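Local coordinates for geranyltranstransferase (IspA) (Helicobacter pylori, PDB 3LLW), which probably acts as a magnesium-dependent prenyltransferase of isoprenoid biosynthesis, a member of the farnesyl and geranylgeranyl diphosphate synthase family, at residues A[212-215]-A[216-220]; A[265-268]-A[269-272]. All blocks are in the same frame, centred on the assembly; numbering follows the deposited sequence.

Interaction 1 of 2, residues A[212-215]-A[216-220]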
# COMPACT_ATOMS: atom_id res chain seq x y z
N PHE A 212 22.34 11.97 -4.51
CA PHE A 212 21.32 10.94 -4.63
C PHE A 212 21.96 9.58 -4.84
O PHE A 212 21.72 8.65 -4.05
CB PHE A 212 20.35 11.27 -5.77
CG PHE A 212 19.11 10.42 -5.77
CD1 PHE A 212 17.93 10.90 -5.19
CD2 PHE A 212 19.10 9.15 -6.35
CE1 PHE A 212 16.78 10.11 -5.19
CE2 PHE A 212 17.95 8.37 -6.35
CZ PHE A 212 16.79 8.85 -5.77
N LYS A 213 22.78 9.47 -5.89
CA LYS A 213 23.45 8.22 -6.23
C LYS A 213 24.29 7.73 -5.07
O LYS A 213 24.29 6.53 -4.73
CB LYS A 213 24.32 8.40 -7.47
CG LYS A 213 23.59 8.20 -8.79
CD LYS A 213 24.60 8.01 -9.93
CE LYS A 213 24.13 6.96 -10.95
NZ LYS A 213 22.95 7.39 -11.76
N TRP A 214 25.00 8.67 -4.44
CA TRP A 214 25.83 8.40 -3.29
C TRP A 214 25.02 7.87 -2.10
O TRP A 214 25.40 6.85 -1.52
CB TRP A 214 26.63 9.64 -2.89
CG TRP A 214 27.68 9.34 -1.87
CD1 TRP A 214 28.97 8.99 -2.10
CD2 TRP A 214 27.50 9.31 -0.44
NE1 TRP A 214 29.62 8.77 -0.91
CE2 TRP A 214 28.74 8.95 0.12
CE3 TRP A 214 26.41 9.55 0.41
CZ2 TRP A 214 28.93 8.83 1.49
CZ3 TRP A 214 26.59 9.43 1.77
CH2 TRP A 214 27.84 9.07 2.30
N LEU A 215 23.93 8.55 -1.73
CA LEU A 215 23.11 8.12 -0.58
C LEU A 215 22.47 6.76 -0.82
O LEU A 215 22.42 5.92 0.09
CB LEU A 215 22.02 9.14 -0.22
CG LEU A 215 22.38 10.37 0.61
CD1 LEU A 215 21.18 11.27 0.66
CD2 LEU A 215 22.86 10.01 2.01
N GLN A 216 21.98 6.57 -2.05
CA GLN A 216 21.41 5.31 -2.49
C GLN A 216 22.36 4.15 -2.22
O GLN A 216 21.99 3.20 -1.53
CB GLN A 216 21.03 5.38 -3.97
CG GLN A 216 20.21 4.19 -4.45
CD GLN A 216 19.27 4.54 -5.59
OE1 GLN A 216 18.11 4.15 -5.57
NE2 GLN A 216 19.77 5.29 -6.58
N ALA A 217 23.59 4.26 -2.72
CA ALA A 217 24.61 3.24 -2.53
C ALA A 217 25.05 3.10 -1.07
O ALA A 217 25.29 1.99 -0.60
CB ALA A 217 25.80 3.52 -3.42
N PHE A 218 25.14 4.23 -0.37
CA PHE A 218 25.60 4.25 1.01
C PHE A 218 24.66 3.44 1.90
O PHE A 218 25.11 2.60 2.69
CB PHE A 218 25.72 5.67 1.53
CG PHE A 218 26.15 5.76 2.97
CD1 PHE A 218 27.43 5.35 3.35
CD2 PHE A 218 25.29 6.25 3.94
CE1 PHE A 218 27.84 5.43 4.68
CE2 PHE A 218 25.69 6.34 5.27
CZ PHE A 218 26.97 5.93 5.64
N GLY A 219 23.36 3.69 1.72
CA GLY A 219 22.30 3.01 2.46
C GLY A 219 22.26 1.53 2.25
O GLY A 219 22.04 0.77 3.20
N LEU A 220 22.47 1.11 1.01
CA LEU A 220 22.57 -0.31 0.68
C LEU A 220 23.72 -0.97 1.44
O LEU A 220 23.56 -2.07 2.00
CB LEU A 220 22.76 -0.50 -0.83
CG LEU A 220 21.66 -1.06 -1.72
CD1 LEU A 220 20.24 -0.70 -1.28
CD2 LEU A 220 21.89 -0.64 -3.18
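The backbone amide of Phe218 reaches back one turn to the carbonyl of Trp214, N to O 2.9 Å, one of four i to i+4 bonds that carry helix 209-236 through residues 212-220 in this all-helical prenyl synthase fold. The bonds from Gln216 N to Phe212 O and from Gly219 N to Leu215 O are equally short but straighter at hydrogen, the Phe218 one bending to 149°. The same two residues also make the main side-chain contact. In both, CG stands anti to the backbone N, which lays the two aromatic groups side by side, pointing the same way. Their rings form an offset stack, the six-membered ring of Trp214 and the Phe218 ring having centroids 4.9 Å apart and planes only 14° from parallel. The displacement brings Phe218 CB over the indole face, 4.1 Å from the centroid of that six-membered ring, as a CH-pi contact. Aromatic residues suit this place because their rings offer broad apolar surface both to each other and to Leu279 of helix 261-279, while Leu293 and Leu297 of helix 287-301 also pack on Phe218. Leu215, a buried branched aliphatic residue, touches both Ile198 of helix 178-204 and Leu293. Gly219 adds no bulk where the helix is buried. Around the helix from the stack, the extended Gln216 side chain runs back toward the preceding turn and crosses that of Phe212, which also rests on Ile198. The amide plane stands at 89° to the phenyl ring, and Gln216 NE2 comes obliquely to 3.6 Å from Phe212 CE2.

Interaction 2 of 2, residues A[265-268]-A[269-272]; sequences NNYA and QTLK
With CG anti to the backbone N (chi1 -174°), the Tyr267 ring lies along helix 261-279 toward the next turn, where Leu271, whose chi1 of -92° departs from the staggered value, places a methyl against one face. Leu271 CD1 sits over that face, 4.0 Å from the Tyr267 ring centroid and offset toward the rim, close to Tyr267 CZ at 3.7 Å. This i to i+4 CH-pi contact belongs to one of the helices of the prenyl synthase bundle. Thr270 OG1 lies more loosely near the ring plane, at its edge, 4.2 Å from Tyr267 CD1. In the backbone the helical bonds continue: Leu271 N to Tyr267 O at 2.9 Å and Lys272 N to Ala268 O at 2.8 Å, both nearly straight. Asn265 O is gripped twice by one residue. Gln269 N binds it at 3.2 Å, and the side chain, bent at chi2 (-43°), folds back to give a weak second bond from Gln269 NE2 to Asn265 O at 3.3 Å. The Asn265 side chain turns toward the preceding turn instead, its ND2 bonding Leu261 O. Small Ala268 suits the buried side, where it and Asn265 meet Ile232 of helix 209-236; Tyr267 reaches Leu224 and Lys272 lies on Leu229 of that helix. The polar residues Asn266, Gln269 and Thr270 are exposed. Nearly straight backbone bonds thus hold the turn, while the Gln269 amide gives Asn265 O a weak second donor and Leu271 gives the Tyr267 face an apolar partner.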
# COMPACT_ATOMS: atom_id res chain seq x y z
N ASN A 265 32.03 -11.79 12.58
CA ASN A 265 32.52 -10.66 13.36
C ASN A 265 33.55 -9.83 12.60
O ASN A 265 33.46 -8.61 12.61
CB ASN A 265 33.07 -11.10 14.71
CG ASN A 265 32.04 -10.99 15.82
OD1 ASN A 265 31.61 -9.88 16.19
ND2 ASN A 265 31.63 -12.13 16.36
N ASN A 266 34.50 -10.50 11.93
CA ASN A 266 35.52 -9.80 11.16
C ASN A 266 34.97 -9.05 9.95
O ASN A 266 35.37 -7.92 9.68
CB ASN A 266 36.63 -10.73 10.70
CG ASN A 266 37.79 -9.97 10.06
OD1 ASN A 266 38.52 -9.25 10.73
ND2 ASN A 266 37.93 -10.11 8.74
N TYR A 267 34.03 -9.69 9.25
CA TYR A 267 33.30 -9.07 8.14
C TYR A 267 32.60 -7.78 8.56
O TYR A 267 32.73 -6.75 7.88
CB TYR A 267 32.28 -10.07 7.58
CG TYR A 267 31.53 -9.64 6.34
CD1 TYR A 267 32.11 -8.81 5.37
CD2 TYR A 267 30.23 -10.10 6.11
CE1 TYR A 267 31.41 -8.43 4.23
CE2 TYR A 267 29.53 -9.73 4.97
CZ TYR A 267 30.13 -8.89 4.04
OH TYR A 267 29.44 -8.54 2.91
N ALA A 268 31.88 -7.83 9.67
CA ALA A 268 31.25 -6.63 10.22
C ALA A 268 32.29 -5.51 10.39
O ALA A 268 32.07 -4.38 9.92
CB ALA A 268 30.56 -6.94 11.54
N GLN A 269 33.42 -5.85 11.01
CA GLN A 269 34.53 -4.89 11.21
C GLN A 269 35.09 -4.30 9.92
O GLN A 269 35.34 -3.10 9.86
CB GLN A 269 35.67 -5.50 12.05
CG GLN A 269 35.28 -6.15 13.40
CD GLN A 269 34.26 -5.36 14.24
OE1 GLN A 269 34.39 -4.15 14.43
NE2 GLN A 269 33.25 -6.07 14.74
N THR A 270 35.29 -5.11 8.89
CA THR A 270 35.80 -4.56 7.62
C THR A 270 34.74 -3.73 6.88
O THR A 270 35.08 -2.72 6.26
CB THR A 270 36.47 -5.61 6.68
OG1 THR A 270 35.48 -6.49 6.13
CG2 THR A 270 37.53 -6.43 7.43
N LEU A 271 33.48 -4.14 6.96
CA LEU A 271 32.38 -3.34 6.40
C LEU A 271 32.21 -2.00 7.11
O LEU A 271 32.08 -0.96 6.45
CB LEU A 271 31.05 -4.10 6.43
CG LEU A 271 30.65 -4.93 5.22
CD1 LEU A 271 29.33 -5.59 5.53
CD2 LEU A 271 30.54 -4.08 3.94
N LYS A 272 32.22 -2.06 8.45
CA LYS A 272 32.21 -0.88 9.34
C LYS A 272 33.17 0.17 8.82
O LYS A 272 32.79 1.32 8.58
CB LYS A 272 32.71 -1.27 10.72
CG LYS A 272 31.80 -0.98 11.88
CD LYS A 272 30.96 -2.20 12.23
CE LYS A 272 30.75 -2.36 13.73
NZ LYS A 272 31.90 -3.01 14.42

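Interactions 1 and 2 lie on different helices, 209-236 and 261-279, which pack against each other; their centres are 19 Å apart and they do not touch. Each is partly buried, and each pairs an aromatic residue with an apolar one a turn later. In 212-220 that partner is a second aromatic ring, and side chains of helices 261-279 and 287-301 pack against the stack, so the chemistry is chiefly apolar. In 265-272, farther from the centre of the chain, the partner is a leucine methyl, and more of the neighbouring residues are amides, a hydroxyl or an amine. Both contacts lie away from the magnesium-binding aspartates Asp94 and Asp100.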